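Local coordinates for protein aminotransferase, class III (Deinococcus radiodurans, PDB 3I4J) that probably carries out pyridoxal-phosphate-dependent transamination, moving amino groups between substrates, at residues A208-R218 with L246-D255; R374-L384 with L417-V428. The protein carries 1 engineered substitution. One frame throughout, in Å; residues are numbered along the deposited sequence.

Overall arrangement
The two contacts illustrate how a fold type I aminotransferase is stitched together at different places, in series along the chain: contact 1 closes before contact 2 opens. Contact 1 belongs to the large domain and joins the start of helix 213-224 to the loop leading into strand 256-259 of the mixed sheet. Contact 2 pairs helices 372-382 and 411-428 in the C-terminal part, beside helix 318-339. Their centres are about 35 Å apart and their nearest atoms about 18 Å, so neither touches the other. In this fold the cofactor typically lies at the C-terminal ends of the parallel large-domain strands, near the subunit interface; contact 1 borders that sheet, whereas the centre of contact 2 lies about 25 Å from the chain centre, against about 16 Å for contact 1.

Contact 1 of 2, residues A208-R218 with L246-D255; sequences APAPGYYERVR and LSRWSGVTPD
Tyr214 drives its ring edge into a face of the Trp249 indole, a T-shaped pair in the large domain of this fold type I enzyme, with planes at 89° and the tyrosine and six-membered ring centroids 4.8 Å apart. Tyr214 CD2 leads, lying 3.4 Å from Trp249 CD2, while Leu246 CD1 makes a CH-pi contact over a face of the tyrosine. Polar atoms line the indole rim. Trp249 NE1 donates within its ring plane to Ala210 O (3.1 Å), arriving above the carbonyl plane; Tyr213 N reaches that oxygen from the opposite face. Replacing Trp249 by an alanine would probably leave Ala210 O without this donor and open a gap beside the Tyr214 edge. Bent at chi2 (87°), Glu215 turns its carboxylate back to the type I' turn from Trp249 to Val252, where Ser250 OG donates to the anti lone pair of Glu215 OE2 at 2.6 Å. Val252 CG2 packs against Glu215 CA. One turn on from Tyr214, the Arg218 guanidinium works edge-on: NH1 bonds a lone pair of Thr253 O, and NH2 makes a salt bridge to Asp255 OD2 at 2.8 Å, with guanidinium and carboxylate planes 64° apart. Farther out, Pro198 O and Arg127 hold the Tyr214 hydroxyl, and Asp222 is a second partner of Arg218. Asp255 OD2 also accepts from Phe228 N.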
loop_
_atom_site.group_PDB
_atom_site.type_symbol
_atom_site.label_atom_id
_atom_site.label_comp_id
_atom_site.label_asym_id
_atom_site.label_seq_id
_atom_site.Cartn_x
_atom_site.Cartn_y
_atom_site.Cartn_z
ATOM N N ALA C 208 20.048 -15.114 13.308
ATOM C CA ALA C 208 20.362 -13.995 14.183
ATOM C C ALA C 208 21.847 -13.970 14.513
ATOM O O ALA C 208 22.446 -15.008 14.792
ATOM C CB ALA C 208 19.551 -14.087 15.469
ATOM N N PRO C 209 22.461 -12.780 14.465
ATOM C CA PRO C 209 23.886 -12.618 14.766
ATOM C C PRO C 209 24.139 -12.915 16.242
ATOM O O PRO C 209 23.205 -12.954 17.048
ATOM C CB PRO C 209 24.145 -11.151 14.424
ATOM C CG PRO C 209 23.115 -10.867 13.355
ATOM C CD PRO C 209 21.897 -11.531 13.929
ATOM N N ALA C 210 25.403 -13.126 16.590
ATOM C CA ALA C 210 25.778 -13.418 17.965
ATOM C C ALA C 210 25.792 -12.141 18.794
ATOM O O ALA C 210 25.782 -11.028 18.252
ATOM C CB ALA C 210 27.158 -14.067 17.996
ATOM N N PRO C 211 25.803 -12.280 20.127
ATOM C CA PRO C 211 25.828 -11.092 20.977
ATOM C C PRO C 211 27.031 -10.237 20.586
ATOM O O PRO C 211 28.053 -10.767 20.132
ATOM C CB PRO C 211 25.956 -11.680 22.381
ATOM C CG PRO C 211 25.182 -12.963 22.265
ATOM C CD PRO C 211 25.671 -13.507 20.937
ATOM N N GLY C 212 26.897 -8.921 20.742
ATOM C CA GLY C 212 27.976 -8.007 20.410
ATOM C C GLY C 212 27.997 -7.500 18.979
ATOM O O GLY C 212 28.664 -6.506 18.677
ATOM N N TYR C 213 27.254 -8.161 18.093
ATOM C CA TYR C 213 27.226 -7.784 16.681
ATOM C C TYR C 213 26.693 -6.378 16.399
ATOM O O TYR C 213 27.396 -5.541 15.830
ATOM C CB TYR C 213 26.395 -8.803 15.895
ATOM C CG TYR C 213 26.393 -8.607 14.394
ATOM C CD1 TYR C 213 27.299 -9.288 13.582
ATOM C CD2 TYR C 213 25.437 -7.795 13.781
ATOM C CE1 TYR C 213 27.245 -9.178 12.190
ATOM C CE2 TYR C 213 25.375 -7.675 12.396
ATOM C CZ TYR C 213 26.275 -8.374 11.608
ATOM O OH TYR C 213 26.173 -8.314 10.242
ATOM N N TYR C 214 25.451 -6.105 16.789
ATOM C CA TYR C 214 24.895 -4.791 16.509
ATOM C C TYR C 214 25.501 -3.651 17.310
ATOM O O TYR C 214 25.450 -2.497 16.879
ATOM C CB TYR C 214 23.374 -4.825 16.642
ATOM C CG TYR C 214 22.759 -5.643 15.532
ATOM C CD1 TYR C 214 22.895 -5.254 14.199
ATOM C CD2 TYR C 214 22.118 -6.849 15.805
ATOM C CE1 TYR C 214 22.408 -6.065 13.155
ATOM C CE2 TYR C 214 21.634 -7.661 14.781
ATOM C CZ TYR C 214 21.783 -7.268 13.465
ATOM O OH TYR C 214 21.328 -8.099 12.461
ATOM N N GLU C 215 26.073 -3.965 18.470
ATOM C CA GLU C 215 26.726 -2.933 19.265
ATOM C C GLU C 215 27.901 -2.426 18.427
ATOM O O GLU C 215 28.129 -1.217 18.321
ATOM C CB GLU C 215 27.241 -3.504 20.594
ATOM C CG GLU C 215 26.147 -3.880 21.594
ATOM C CD GLU C 215 25.605 -5.288 21.412
ATOM O OE1 GLU C 215 25.855 -5.918 20.362
ATOM O OE2 GLU C 215 24.911 -5.766 22.328
ATOM N N ARG C 216 28.635 -3.360 17.823
ATOM C CA ARG C 216 29.779 -3.011 16.986
ATOM C C ARG C 216 29.322 -2.342 15.689
ATOM O O ARG C 216 29.945 -1.385 15.232
ATOM C CB ARG C 216 30.626 -4.258 16.688
ATOM C CG ARG C 216 31.854 -4.008 15.796
ATOM C CD ARG C 216 32.773 -2.923 16.359
ATOM N NE ARG C 216 33.190 -3.221 17.724
ATOM C CZ ARG C 216 34.115 -4.123 18.053
ATOM N NH1 ARG C 216 34.741 -4.821 17.110
ATOM N NH2 ARG C 216 34.396 -4.345 19.331
ATOM N N VAL C 217 28.233 -2.831 15.097
ATOM C CA VAL C 217 27.708 -2.218 13.877
ATOM C C VAL C 217 27.341 -0.753 14.146
ATOM O O VAL C 217 27.674 0.133 13.362
ATOM C CB VAL C 217 26.442 -2.959 13.364
ATOM C CG1 VAL C 217 25.726 -2.112 12.304
ATOM C CG2 VAL C 217 26.835 -4.300 12.769
ATOM N N ARG C 218 26.651 -0.509 15.256
ATOM C CA ARG C 218 26.243 0.847 15.629
ATOM C C ARG C 218 27.463 1.769 15.703
ATOM O O ARG C 218 27.454 2.878 15.163
ATOM C CB ARG C 218 25.527 0.821 16.984
ATOM C CG ARG C 218 25.200 2.192 17.585
ATOM C CD ARG C 218 24.095 2.913 16.827
ATOM N NE ARG C 218 24.587 3.660 15.677
ATOM C CZ ARG C 218 23.806 4.325 14.829
ATOM N NH1 ARG C 218 22.489 4.327 15.004
ATOM N NH2 ARG C 218 24.337 4.993 13.816
ATOM N N LEU C 246 16.207 -5.131 17.505
ATOM C CA LEU C 246 17.555 -4.570 17.597
ATOM C C LEU C 246 17.974 -4.291 19.035
ATOM O O LEU C 246 19.147 -4.442 19.388
ATOM C CB LEU C 246 17.647 -3.274 16.785
ATOM C CG LEU C 246 19.043 -2.656 16.645
ATOM C CD1 LEU C 246 19.956 -3.640 15.921
ATOM C CD2 LEU C 246 18.970 -1.336 15.877
ATOM N N SER C 247 17.008 -3.888 19.857
ATOM C CA SER C 247 17.252 -3.564 21.264
ATOM C C SER C 247 17.758 -4.734 22.097
ATOM O O SER C 247 18.308 -4.532 23.182
ATOM C CB SER C 247 15.976 -3.012 21.906
ATOM O OG SER C 247 15.574 -1.815 21.267
ATOM N N ARG C 248 17.565 -5.955 21.612
ATOM C CA ARG C 248 18.029 -7.122 22.354
ATOM C C ARG C 248 19.548 -7.078 22.473
ATOM O O ARG C 248 20.136 -7.712 23.351
ATOM C CB ARG C 248 17.589 -8.414 21.662
ATOM C CG ARG C 248 16.082 -8.649 21.710
ATOM C CD ARG C 248 15.710 -9.955 21.025
ATOM N NE ARG C 248 16.288 -11.108 21.712
ATOM C CZ ARG C 248 15.673 -11.809 22.662
ATOM N NH1 ARG C 248 14.444 -11.490 23.044
ATOM N NH2 ARG C 248 16.298 -12.832 23.237
ATOM N N TRP C 249 20.177 -6.320 21.581
ATOM C CA TRP C 249 21.623 -6.166 21.591
ATOM C C TRP C 249 22.009 -4.914 22.380
ATOM O O TRP C 249 22.254 -3.855 21.804
ATOM C CB TRP C 249 22.150 -6.070 20.153
ATOM C CG TRP C 249 22.326 -7.407 19.458
ATOM C CD1 TRP C 249 23.488 -8.118 19.332
ATOM C CD2 TRP C 249 21.315 -8.174 18.785
ATOM N NE1 TRP C 249 23.266 -9.273 18.621
ATOM C CE2 TRP C 249 21.942 -9.335 18.273
ATOM C CE3 TRP C 249 19.942 -7.993 18.563
ATOM C CZ2 TRP C 249 21.242 -10.313 17.552
ATOM C CZ3 TRP C 249 19.243 -8.967 17.845
ATOM C CH2 TRP C 249 19.897 -10.114 17.348
ATOM N N SER C 250 22.042 -5.041 23.703
ATOM C CA SER C 250 22.421 -3.938 24.589
ATOM C C SER C 250 21.641 -2.641 24.384
ATOM O O SER C 250 22.173 -1.551 24.590
ATOM C CB SER C 250 23.919 -3.649 24.443
ATOM O OG SER C 250 24.688 -4.810 24.700
ATOM N N GLY C 251 20.383 -2.757 23.980
ATOM C CA GLY C 251 19.563 -1.576 23.775
ATOM C C GLY C 251 19.971 -0.681 22.620
ATOM O O GLY C 251 19.585 0.485 22.574
ATOM N N VAL C 252 20.740 -1.219 21.678
ATOM C CA VAL C 252 21.180 -0.437 20.523
ATOM C C VAL C 252 19.982 0.131 19.770
ATOM O O VAL C 252 18.946 -0.522 19.647
ATOM C CB VAL C 252 22.028 -1.297 19.547
ATOM C CG1 VAL C 252 22.187 -0.581 18.207
ATOM C CG2 VAL C 252 23.411 -1.558 20.152
ATOM N N THR C 253 20.132 1.359 19.288
ATOM C CA THR C 253 19.077 2.024 18.534
ATOM C C THR C 253 19.633 2.448 17.181
ATOM O O THR C 253 20.803 2.816 17.064
ATOM C CB THR C 253 18.544 3.273 19.279
ATOM O OG1 THR C 253 19.628 4.172 19.555
ATOM C CG2 THR C 253 17.867 2.861 20.580
ATOM N N PRO C 254 18.801 2.385 16.132
ATOM C CA PRO C 254 19.224 2.768 14.787
ATOM C C PRO C 254 18.936 4.245 14.549
ATOM O O PRO C 254 18.413 4.930 15.431
ATOM C CB PRO C 254 18.363 1.876 13.906
ATOM C CG PRO C 254 17.043 1.912 14.635
ATOM C CD PRO C 254 17.433 1.830 16.116
ATOM N N ASP C 255 19.292 4.730 13.363
ATOM C CA ASP C 255 19.021 6.112 12.994
ATOM C C ASP C 255 17.630 6.137 12.354
ATOM O O ASP C 255 16.918 7.133 12.427
ATOM C CB ASP C 255 20.086 6.616 12.023
ATOM C CG ASP C 255 21.468 6.630 12.648
ATOM O OD1 ASP C 255 21.604 7.207 13.751
ATOM O OD2 ASP C 255 22.411 6.070 12.049
#

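Contact 2 of 2, residues R374-L384 with L417-V428; sequences RIGAAALKRGL and LLALLAGALEDV
Arg382 and Asp427 approach from opposite directions across a helix pair in the C-terminal part of the small domain of this fold type I enzyme, whose segment axes come within 8.2 Å, with 126° between their N-to-C directions. Asp427 meets the guanidinium edge in its plane, the two flat groups only 15° apart. The result is a side-on, two-pronged salt bridge in which Arg382 NE donates a hydrogen bond to Asp427 OD2 at 2.6 Å and Arg382 NH2 another to Asp427 OD1 at 3.0 Å, both oxygens met on their syn sides. Extended from CG to NE, the arginine lies as a knob among Leu420, Gly423, Ala424 and Asp427. One face of its guanidinium rests over Gly423 CA, where the glycine has no side chain to stand between them. Small residues bring the backbones together where the helices cross, with Ala379 CB 3.9 Å from Ala424 CB and Ala378 CB beside Val428 CG2. Past the Schellman motif that ends helix 372-382 at Gly383, Leu384 turns to the other helix: its CB meets Leu420 CB, its CD1 meets Leu417 CG and its CD2 lies along Leu421. At the far end Ile375 crosses Val428 at about a right angle, CG1 against CG2, and Ile375 CD1 presses on Leu425 CD2 at 3.4 Å, tighter than usual van der Waals contact.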
loop_
_atom_site.group_PDB
_atom_site.type_symbol
_atom_site.label_atom_id
_atom_site.label_comp_id
_atom_site.label_asym_id
_atom_site.label_seq_id
_atom_site.Cartn_x
_atom_site.Cartn_y
_atom_site.Cartn_z
ATOM N N ARG C 374 6.756 -29.154 0.703
ATOM C CA ARG C 374 6.200 -30.490 0.872
ATOM C C ARG C 374 5.721 -30.657 2.309
ATOM O O ARG C 374 4.652 -31.215 2.555
ATOM C CB ARG C 374 7.260 -31.541 0.525
ATOM C CG ARG C 374 7.674 -31.497 -0.941
ATOM C CD ARG C 374 8.945 -32.285 -1.234
ATOM N NE ARG C 374 9.327 -32.154 -2.641
ATOM C CZ ARG C 374 10.459 -32.616 -3.166
ATOM N NH1 ARG C 374 11.341 -33.247 -2.403
ATOM N NH2 ARG C 374 10.708 -32.446 -4.459
ATOM N N ILE C 375 6.512 -30.166 3.257
ATOM C CA ILE C 375 6.140 -30.250 4.662
ATOM C C ILE C 375 5.053 -29.220 4.944
ATOM O O ILE C 375 4.203 -29.421 5.811
ATOM C CB ILE C 375 7.350 -29.989 5.585
ATOM C CG1 ILE C 375 8.347 -31.143 5.454
ATOM C CG2 ILE C 375 6.889 -29.838 7.031
ATOM C CD1 ILE C 375 9.540 -31.041 6.377
ATOM N N GLY C 376 5.082 -28.119 4.202
ATOM C CA GLY C 376 4.082 -27.082 4.378
ATOM C C GLY C 376 2.717 -27.571 3.938
ATOM O O GLY C 376 1.710 -27.319 4.601
ATOM N N ALA C 377 2.683 -28.279 2.814
ATOM C CA ALA C 377 1.434 -28.813 2.283
ATOM C C ALA C 377 0.872 -29.850 3.248
ATOM O O ALA C 377 -0.332 -29.872 3.517
ATOM C CB ALA C 377 1.673 -29.444 0.915
ATOM N N ALA C 378 1.749 -30.704 3.768
ATOM C CA ALA C 378 1.342 -31.742 4.708
ATOM C C ALA C 378 0.809 -31.100 5.982
ATOM O O ALA C 378 -0.163 -31.579 6.571
ATOM C CB ALA C 378 2.520 -32.655 5.027
ATOM N N ALA C 379 1.447 -30.010 6.403
ATOM C CA ALA C 379 1.026 -29.293 7.599
ATOM C C ALA C 379 -0.372 -28.723 7.377
ATOM O O ALA C 379 -1.247 -28.831 8.239
ATOM C CB ALA C 379 2.005 -28.168 7.907
ATOM N N LEU C 380 -0.579 -28.117 6.213
ATOM C CA LEU C 380 -1.871 -27.533 5.885
ATOM C C LEU C 380 -2.940 -28.618 5.955
ATOM O O LEU C 380 -4.010 -28.412 6.527
ATOM C CB LEU C 380 -1.842 -26.919 4.481
ATOM C CG LEU C 380 -3.086 -26.121 4.078
ATOM C CD1 LEU C 380 -3.253 -24.939 5.014
ATOM C CD2 LEU C 380 -2.954 -25.644 2.641
ATOM N N LYS C 381 -2.630 -29.775 5.376
ATOM C CA LYS C 381 -3.541 -30.916 5.362
ATOM C C LYS C 381 -4.004 -31.230 6.781
ATOM O O LYS C 381 -5.171 -31.556 7.007
ATOM C CB LYS C 381 -2.832 -32.138 4.775
ATOM C CG LYS C 381 -3.668 -32.966 3.811
ATOM C CD LYS C 381 -3.923 -32.204 2.518
ATOM C CE LYS C 381 -4.547 -33.098 1.455
ATOM N NZ LYS C 381 -5.862 -33.658 1.880
ATOM N N ARG C 382 -3.080 -31.130 7.736
ATOM C CA ARG C 382 -3.389 -31.402 9.138
ATOM C C ARG C 382 -3.981 -30.206 9.866
ATOM O O ARG C 382 -4.375 -30.310 11.027
ATOM C CB ARG C 382 -2.138 -31.882 9.876
ATOM C CG ARG C 382 -1.815 -33.343 9.631
ATOM C CD ARG C 382 -0.451 -33.712 10.181
ATOM N NE ARG C 382 -0.171 -35.133 9.999
ATOM C CZ ARG C 382 -0.569 -36.091 10.829
ATOM N NH1 ARG C 382 -1.265 -35.791 11.917
ATOM N NH2 ARG C 382 -0.275 -37.354 10.565
ATOM N N GLY C 383 -4.035 -29.062 9.194
ATOM C CA GLY C 383 -4.612 -27.888 9.822
ATOM C C GLY C 383 -3.619 -26.933 10.455
ATOM O O GLY C 383 -3.939 -26.262 11.437
ATOM N N LEU C 384 -2.416 -26.870 9.898
ATOM C CA LEU C 384 -1.389 -25.970 10.410
ATOM C C LEU C 384 -0.900 -25.033 9.308
ATOM O O LEU C 384 -0.448 -25.481 8.256
ATOM C CB LEU C 384 -0.199 -26.759 10.967
ATOM C CG LEU C 384 0.968 -25.897 11.473
ATOM C CD1 LEU C 384 0.503 -25.041 12.641
ATOM C CD2 LEU C 384 2.132 -26.793 11.891
ATOM N N LEU C 417 0.474 -26.686 18.258
ATOM C CA LEU C 417 1.191 -26.340 17.035
ATOM C C LEU C 417 2.305 -27.366 16.820
ATOM O O LEU C 417 2.484 -27.884 15.719
ATOM C CB LEU C 417 1.773 -24.927 17.161
ATOM C CG LEU C 417 2.559 -24.316 15.998
ATOM C CD1 LEU C 417 2.684 -22.811 16.220
ATOM C CD2 LEU C 417 3.932 -24.958 15.890
ATOM N N LEU C 418 3.042 -27.660 17.888
ATOM C CA LEU C 418 4.134 -28.629 17.821
ATOM C C LEU C 418 3.632 -30.019 17.420
ATOM O O LEU C 418 4.280 -30.716 16.640
ATOM C CB LEU C 418 4.858 -28.695 19.173
ATOM C CG LEU C 418 5.674 -27.450 19.548
ATOM C CD1 LEU C 418 6.012 -27.474 21.024
ATOM C CD2 LEU C 418 6.947 -27.392 18.713
ATOM N N ALA C 419 2.474 -30.414 17.941
ATOM C CA ALA C 419 1.901 -31.717 17.618
ATOM C C ALA C 419 1.542 -31.787 16.139
ATOM O O ALA C 419 1.777 -32.799 15.476
ATOM C CB ALA C 419 0.663 -31.970 18.471
ATOM N N LEU C 420 0.972 -30.704 15.620
ATOM C CA LEU C 420 0.594 -30.653 14.213
ATOM C C LEU C 420 1.835 -30.708 13.327
ATOM O O LEU C 420 1.851 -31.383 12.296
ATOM C CB LEU C 420 -0.195 -29.373 13.927
ATOM C CG LEU C 420 -1.525 -29.231 14.677
ATOM C CD1 LEU C 420 -2.121 -27.863 14.392
ATOM C CD2 LEU C 420 -2.491 -30.342 14.259
ATOM N N LEU C 421 2.878 -29.991 13.731
ATOM C CA LEU C 421 4.113 -29.964 12.966
ATOM C C LEU C 421 4.753 -31.350 12.944
ATOM O O LEU C 421 5.250 -31.795 11.912
ATOM C CB LEU C 421 5.091 -28.951 13.567
ATOM C CG LEU C 421 6.367 -28.735 12.757
ATOM C CD1 LEU C 421 6.012 -28.100 11.421
ATOM C CD2 LEU C 421 7.330 -27.839 13.528
ATOM N N ALA C 422 4.734 -32.025 14.091
ATOM C CA ALA C 422 5.304 -33.363 14.200
ATOM C C ALA C 422 4.584 -34.298 13.232
ATOM O O ALA C 422 5.200 -35.165 12.614
ATOM C CB ALA C 422 5.175 -33.874 15.630
ATOM N N GLY C 423 3.275 -34.110 13.096
ATOM C CA GLY C 423 2.507 -34.938 12.185
ATOM C C GLY C 423 2.912 -34.709 10.743
ATOM O O GLY C 423 3.032 -35.657 9.964
ATOM N N ALA C 424 3.119 -33.443 10.383
ATOM C CA ALA C 424 3.522 -33.079 9.030
ATOM C C ALA C 424 4.894 -33.666 8.720
ATOM O O ALA C 424 5.123 -34.201 7.632
ATOM C CB ALA C 424 3.560 -31.555 8.884
ATOM N N LEU C 425 5.809 -33.556 9.678
ATOM C CA LEU C 425 7.155 -34.092 9.504
ATOM C C LEU C 425 7.078 -35.606 9.334
ATOM O O LEU C 425 7.820 -36.189 8.544
ATOM C CB LEU C 425 8.028 -33.738 10.712
ATOM C CG LEU C 425 8.406 -32.261 10.856
ATOM C CD1 LEU C 425 9.072 -32.016 12.205
ATOM C CD2 LEU C 425 9.333 -31.863 9.718
ATOM N N GLU C 426 6.172 -36.236 10.077
ATOM C CA GLU C 426 5.986 -37.679 9.998
ATOM C C GLU C 426 5.463 -38.077 8.615
ATOM O O GLU C 426 5.930 -39.049 8.024
ATOM C CB GLU C 426 5.003 -38.141 11.079
ATOM C CG GLU C 426 4.544 -39.593 10.958
ATOM C CD GLU C 426 5.680 -40.589 11.089
ATOM O OE1 GLU C 426 6.422 -40.519 12.091
ATOM O OE2 GLU C 426 5.829 -41.447 10.193
ATOM N N ASP C 427 4.496 -37.320 8.104
ATOM C CA ASP C 427 3.919 -37.611 6.794
ATOM C C ASP C 427 4.966 -37.559 5.682
ATOM O O ASP C 427 5.039 -38.456 4.842
ATOM C CB ASP C 427 2.796 -36.619 6.456
ATOM C CG ASP C 427 1.694 -36.593 7.500
ATOM O OD1 ASP C 427 1.336 -37.667 8.023
ATOM O OD2 ASP C 427 1.173 -35.491 7.784
ATOM N N VAL C 428 5.775 -36.505 5.683
ATOM C CA VAL C 428 6.797 -36.323 4.660
ATOM C C VAL C 428 8.068 -37.133 4.895
ATOM O O VAL C 428 8.580 -37.773 3.976
ATOM C CB VAL C 428 7.184 -34.832 4.532
ATOM C CG1 VAL C 428 8.227 -34.651 3.442
ATOM C CG2 VAL C 428 5.948 -34.002 4.228
#